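Local coordinates for ABC transporter ATP-binding protein (Sulfolobus tokodaii, PDB 2PJZ), which probably binds and hydrolyses ATP as the nucleotide-binding subunit of an ABC transporter, putatively one for cobalt, at residues A[72-84]-A[138-152]. Numbering follows the deposited sequence. Where two conformers were deposited one is given.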
loop_
_atom_site.group_PDB
_atom_site.type_symbol
_atom_site.label_atom_id
_atom_site.label_comp_id
_atom_site.label_asym_id
_atom_site.label_seq_id
_atom_site.Cartn_x
_atom_site.Cartn_y
_atom_site.Cartn_z
ATOM N N ASN A 72 4.690 -14.866 13.603
ATOM C CA ASN A 72 5.663 -14.244 12.698
ATOM C C ASN A 72 5.823 -15.127 11.499
ATOM O O ASN A 72 5.838 -16.365 11.636
ATOM C CB ASN A 72 7.056 -14.049 13.356
ATOM C CG ASN A 72 8.029 -13.308 12.426
ATOM O OD1 ASN A 72 7.703 -12.246 11.911
ATOM N ND2 ASN A 72 9.214 -13.913 12.156
ATOM N N TYR A 73 5.946 -14.500 10.324
ATOM C CA TYR A 73 6.244 -15.231 9.096
ATOM C C TYR A 73 7.444 -14.531 8.481
ATOM O O TYR A 73 7.349 -13.380 8.094
ATOM C CB TYR A 73 5.038 -15.180 8.152
ATOM C CG TYR A 73 5.187 -15.904 6.824
ATOM C CD1 TYR A 73 6.069 -17.018 6.665
ATOM C CD2 TYR A 73 4.423 -15.503 5.733
ATOM C CE1 TYR A 73 6.169 -17.696 5.418
ATOM C CE2 TYR A 73 4.476 -16.204 4.499
ATOM C CZ TYR A 73 5.357 -17.272 4.350
ATOM O OH TYR A 73 5.378 -17.892 3.132
ATOM N N ILE A 74 8.588 -15.223 8.440
ATOM C CA ILE A 74 9.846 -14.582 8.012
ATOM C C ILE A 74 9.818 -14.036 6.606
ATOM O O ILE A 74 10.538 -13.070 6.306
ATOM C CB ILE A 74 11.091 -15.493 8.141
ATOM C CG1 ILE A 74 10.876 -16.842 7.441
ATOM C CG2 ILE A 74 11.546 -15.566 9.603
ATOM C CD1 ILE A 74 12.168 -17.565 7.105
ATOM N N ARG A 75 8.985 -14.630 5.750
ATOM C CA ARG A 75 8.872 -14.210 4.350
ATOM C C ARG A 75 7.955 -13.032 4.057
ATOM O O ARG A 75 7.855 -12.600 2.900
ATOM C CB ARG A 75 8.492 -15.397 3.466
ATOM C CG ARG A 75 9.557 -16.529 3.617
ATOM C CD ARG A 75 9.331 -17.588 2.581
ATOM N NE ARG A 75 9.847 -18.895 2.977
ATOM C CZ ARG A 75 10.964 -19.433 2.515
ATOM N NH1 ARG A 75 11.715 -18.779 1.634
ATOM N NH2 ARG A 75 11.319 -20.644 2.942
ATOM N N TYR A 76 7.266 -12.542 5.083
ATOM C CA TYR A 76 6.401 -11.356 4.947
ATOM C C TYR A 76 7.024 -10.166 5.653
ATOM O O TYR A 76 7.575 -10.312 6.755
ATOM C CB TYR A 76 5.027 -11.662 5.584
ATOM C CG TYR A 76 4.087 -10.471 5.549
ATOM C CD1 TYR A 76 3.343 -10.200 4.413
ATOM C CD2 TYR A 76 3.993 -9.586 6.635
ATOM C CE1 TYR A 76 2.489 -9.090 4.350
ATOM C CE2 TYR A 76 3.124 -8.485 6.595
ATOM C CZ TYR A 76 2.387 -8.251 5.433
ATOM O OH TYR A 76 1.529 -7.192 5.360
ATOM N N SER A 77 6.938 -8.986 5.037
ATOM C CA SER A 77 7.375 -7.744 5.647
ATOM C C SER A 77 6.336 -6.650 5.455
ATOM O O SER A 77 5.602 -6.651 4.474
ATOM C CB SER A 77 8.657 -7.211 4.950
ATOM O OG SER A 77 9.746 -8.000 5.251
ATOM N N THR A 78 6.314 -5.693 6.381
ATOM C CA THR A 78 5.531 -4.466 6.211
ATOM C C THR A 78 6.399 -3.285 6.669
ATOM O O THR A 78 7.323 -3.444 7.481
ATOM C CB THR A 78 4.158 -4.504 6.997
ATOM O OG1 THR A 78 3.394 -3.296 6.769
ATOM C CG2 THR A 78 4.405 -4.652 8.524
ATOM N N ASN A 79 6.129 -2.123 6.104
ATOM C CA ASN A 79 6.759 -0.878 6.588
ATOM C C ASN A 79 5.891 -0.142 7.580
ATOM O O ASN A 79 6.228 0.978 7.966
ATOM C CB ASN A 79 7.071 0.045 5.406
ATOM C CG ASN A 79 5.812 0.654 4.775
ATOM O OD1 ASN A 79 4.684 0.246 5.064
ATOM N ND2 ASN A 79 6.015 1.672 3.933
ATOM N N LEU A 80 4.782 -0.764 8.020
ATOM C CA LEU A 80 3.857 -0.062 8.946
ATOM C C LEU A 80 4.575 0.309 10.247
ATOM O O LEU A 80 5.355 -0.494 10.788
ATOM C CB LEU A 80 2.618 -0.904 9.286
ATOM C CG LEU A 80 1.539 -0.982 8.202
ATOM C CD1 LEU A 80 0.645 -2.212 8.535
ATOM C CD2 LEU A 80 0.694 0.296 8.098
ATOM N N PRO A 81 4.303 1.518 10.760
ATOM C CA PRO A 81 5.048 1.979 11.942
ATOM C C PRO A 81 4.880 1.032 13.138
ATOM O O PRO A 81 5.807 0.878 13.922
ATOM C CB PRO A 81 4.437 3.356 12.248
ATOM C CG PRO A 81 3.801 3.796 11.018
ATOM C CD PRO A 81 3.344 2.520 10.274
ATOM N N GLU A 82 3.720 0.382 13.242
ATOM C CA GLU A 82 3.419 -0.577 14.328
ATOM C C GLU A 82 4.424 -1.750 14.398
ATOM O O GLU A 82 4.611 -2.369 15.462
ATOM C CB GLU A 82 2.001 -1.147 14.158
ATOM C CG GLU A 82 0.842 -0.179 14.420
ATOM C CD GLU A 82 0.401 0.638 13.206
ATOM O OE1 GLU A 82 1.134 0.775 12.185
ATOM O OE2 GLU A 82 -0.710 1.191 13.293
ATOM N N ALA A 83 5.072 -2.053 13.276
ATOM C CA ALA A 83 6.074 -3.149 13.225
ATOM C C ALA A 83 7.444 -2.759 13.811
ATOM O O ALA A 83 8.326 -3.611 13.963
ATOM C CB ALA A 83 6.231 -3.682 11.766
ATOM N N TYR A 84 7.631 -1.474 14.123
ATOM C CA TYR A 84 8.943 -0.956 14.514
ATOM C C TYR A 84 8.844 -0.137 15.782
ATOM O O TYR A 84 7.833 0.508 16.038
ATOM C CB TYR A 84 9.557 -0.135 13.385
ATOM C CG TYR A 84 9.592 -0.926 12.100
ATOM C CD1 TYR A 84 10.587 -1.885 11.880
ATOM C CD2 TYR A 84 8.595 -0.768 11.135
ATOM C CE1 TYR A 84 10.612 -2.635 10.715
ATOM C CE2 TYR A 84 8.612 -1.525 9.947
ATOM C CZ TYR A 84 9.635 -2.451 9.752
ATOM O OH TYR A 84 9.681 -3.212 8.610
ATOM N N ARG A 138 11.684 2.749 7.295
ATOM C CA ARG A 138 10.760 1.618 7.478
ATOM C C ARG A 138 10.559 0.787 6.195
ATOM O O ARG A 138 10.514 -0.462 6.232
ATOM C CB ARG A 138 9.412 2.125 8.040
ATOM C CG ARG A 138 9.493 2.463 9.548
ATOM C CD ARG A 138 8.124 2.943 10.106
ATOM N NE ARG A 138 7.809 4.328 9.725
ATOM C CZ ARG A 138 6.893 4.687 8.827
ATOM N NH1 ARG A 138 6.141 3.783 8.188
ATOM N NH2 ARG A 138 6.704 5.979 8.577
ATOM N N THR A 139 10.454 1.461 5.058
ATOM C CA THR A 139 10.381 0.745 3.775
ATOM C C THR A 139 11.688 -0.035 3.510
ATOM O O THR A 139 11.667 -1.200 3.083
ATOM C CB THR A 139 10.015 1.696 2.611
ATOM O OG1 THR A 139 8.719 2.262 2.848
ATOM C CG2 THR A 139 9.960 0.931 1.278
ATOM N N SER A 140 12.821 0.589 3.808
ATOM C CA SER A 140 14.112 -0.056 3.634
ATOM C C SER A 140 14.235 -1.283 4.552
ATOM O O SER A 140 14.676 -2.346 4.115
ATOM C CB SER A 140 15.249 0.959 3.877
ATOM O OG SER A 140 15.219 1.964 2.891
ATOM N N LEU A 141 13.831 -1.153 5.809
ATOM C CA LEU A 141 13.787 -2.325 6.713
ATOM C C LEU A 141 12.903 -3.474 6.156
ATOM O O LEU A 141 13.288 -4.659 6.203
ATOM C CB LEU A 141 13.270 -1.909 8.092
ATOM C CG LEU A 141 14.216 -1.054 8.954
ATOM C CD1 LEU A 141 13.411 -0.371 10.041
ATOM C CD2 LEU A 141 15.358 -1.891 9.577
ATOM N N ALA A 142 11.723 -3.115 5.664
ATOM C CA ALA A 142 10.818 -4.120 5.084
ATOM C C ALA A 142 11.499 -4.859 3.906
ATOM O O ALA A 142 11.415 -6.084 3.801
ATOM C CB ALA A 142 9.521 -3.479 4.641
ATOM N N LEU A 143 12.169 -4.106 3.031
ATOM C CA LEU A 143 12.718 -4.682 1.799
ATOM C C LEU A 143 14.040 -5.391 1.973
ATOM O O LEU A 143 14.378 -6.281 1.167
ATOM C CB LEU A 143 12.849 -3.624 0.696
ATOM C CG LEU A 143 11.549 -2.918 0.273
ATOM C CD1 LEU A 143 11.892 -1.837 -0.694
ATOM C CD2 LEU A 143 10.512 -3.861 -0.345
ATOM N N ALA A 144 14.808 -5.000 2.988
ATOM C CA ALA A 144 16.168 -5.544 3.124
ATOM C C ALA A 144 16.184 -6.986 3.622
ATOM O O ALA A 144 17.212 -7.649 3.581
ATOM C CB ALA A 144 17.024 -4.654 3.997
ATOM N N SER A 145 15.037 -7.492 4.071
ATOM C CA SER A 145 14.903 -8.922 4.302
ATOM C C SER A 145 14.547 -9.757 3.064
ATOM O O SER A 145 14.307 -10.977 3.182
ATOM C CB SER A 145 13.904 -9.201 5.434
ATOM O OG SER A 145 12.626 -8.721 5.081
ATOM N N GLN A 146 14.479 -9.117 1.898
ATOM C CA GLN A 146 14.102 -9.798 0.673
ATOM C C GLN A 146 12.803 -10.633 0.870
ATOM O O GLN A 146 12.768 -11.852 0.611
ATOM C CB GLN A 146 15.258 -10.673 0.170
ATOM C CG GLN A 146 16.456 -9.818 -0.216
ATOM C CD GLN A 146 17.403 -10.499 -1.185
ATOM O OE1 GLN A 146 18.498 -10.902 -0.795
ATOM N NE2 GLN A 146 16.998 -10.618 -2.444
ATOM N N PRO A 147 11.721 -9.959 1.298
ATOM C CA PRO A 147 10.460 -10.651 1.548
ATOM C C PRO A 147 9.916 -11.224 0.264
ATOM O O PRO A 147 10.107 -10.642 -0.837
ATOM C CB PRO A 147 9.518 -9.511 2.015
ATOM C CG PRO A 147 10.096 -8.253 1.386
ATOM C CD PRO A 147 11.598 -8.491 1.453
ATOM N N GLU A 148 9.244 -12.360 0.367
ATOM C CA GLU A 148 8.439 -12.821 -0.751
ATOM C C GLU A 148 7.133 -12.022 -0.883
ATOM O O GLU A 148 6.576 -11.900 -1.972
ATOM C CB GLU A 148 8.088 -14.301 -0.579
ATOM C CG GLU A 148 9.299 -15.248 -0.618
ATOM C CD GLU A 148 10.120 -15.188 -1.894
ATOM O OE1 GLU A 148 9.630 -14.715 -2.963
ATOM O OE2 GLU A 148 11.288 -15.637 -1.809
ATOM N N ILE A 149 6.639 -11.505 0.242
ATOM C CA ILE A 149 5.320 -10.872 0.270
ATOM C C ILE A 149 5.484 -9.622 1.105
ATOM O O ILE A 149 5.991 -9.697 2.194
ATOM C CB ILE A 149 4.247 -11.806 0.936
ATOM C CG1 ILE A 149 4.241 -13.184 0.233
ATOM C CG2 ILE A 149 2.832 -11.130 0.888
ATOM C CD1 ILE A 149 3.174 -14.221 0.853
ATOM N N VAL A 150 4.998 -8.484 0.609
ATOM C CA VAL A 150 5.180 -7.218 1.356
ATOM C C VAL A 150 3.842 -6.393 1.409
ATOM O O VAL A 150 3.056 -6.375 0.453
ATOM C CB VAL A 150 6.416 -6.450 0.725
ATOM C CG1 VAL A 150 6.045 -5.920 -0.694
ATOM C CG2 VAL A 150 6.971 -5.365 1.641
ATOM N N GLY A 151 3.589 -5.715 2.527
ATOM C CA GLY A 151 2.468 -4.786 2.638
ATOM C C GLY A 151 3.081 -3.422 2.855
ATOM O O GLY A 151 3.685 -3.157 3.894
ATOM N N LEU A 152 2.951 -2.553 1.867
ATOM C CA LEU A 152 3.589 -1.256 1.975
ATOM C C LEU A 152 2.558 -0.139 2.088
ATOM O O LEU A 152 1.705 0.016 1.228
ATOM C CB LEU A 152 4.545 -1.024 0.812
ATOM C CG LEU A 152 5.714 -1.984 0.719
ATOM C CD1 LEU A 152 6.492 -1.735 -0.578
ATOM C CD2 LEU A 152 6.633 -1.834 1.952
HETATM O O HOH W 1 10.713 -10.705 5.060
HETATM O O HOH W 2 12.190 -16.448 0.765
#
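Asn79 lays its CB over the backbone carbonyl of Arg138 at the helix surface, its amide alongside Thr139 and crosswise to the CD2 branch of Leu152. With chi1 at 71°, CG sits between the backbone N and carbonyl carbon, and ND2 gives Thr139 OG1 a nearly straight bond of 3.0 Å, close to the amide plane. OD1 turns the other way and accepts from the backbone N of Asp153, so both ends of the buried amide are held and its rotation is fixed. From the helix, the bent chain of Arg138 swings NH1 back to Asn79 O (2.8 Å), a bond within the guanidinium plane; Pro81 CG lies over one guanidinium face, toward its rim, and NE is hydrogen-bonded to Ser134 OG. Tyr84 slides past Leu141, its CE1 3.7 Å from CD1, while its hydroxyl donates to Thr78 O. Thr78 OG1 lies anti to the backbone N (chi1 -178°), from where it donates to Gly151 O (2.9 Å) and accepts from Leu80 N in an ST turn. Strand 76-78 runs parallel to strand 149-152, tied by Ser77 N to Ile149 O and Gly151 N to Ser77 O (3.0 Å). On the sheet face that carries Tyr76, Ile149 CG2 meets the edge of the tyrosine ring, close to its plane, and the ring hydroxyl bonds Ser51. On the other face, Ser77 OG donates to a lone pair of Ala142 O (2.9 Å). Arg75 and Glu148 run side by side, CD 4.0 Å from CG, their charged atoms not in contact. Strand 76-78 is outermost in the mixed sheet of this P-loop NTPase fold. Its buried polar groups are satisfied by both neighbouring strand and helix, so directed bonds as well as apolar contact set their register.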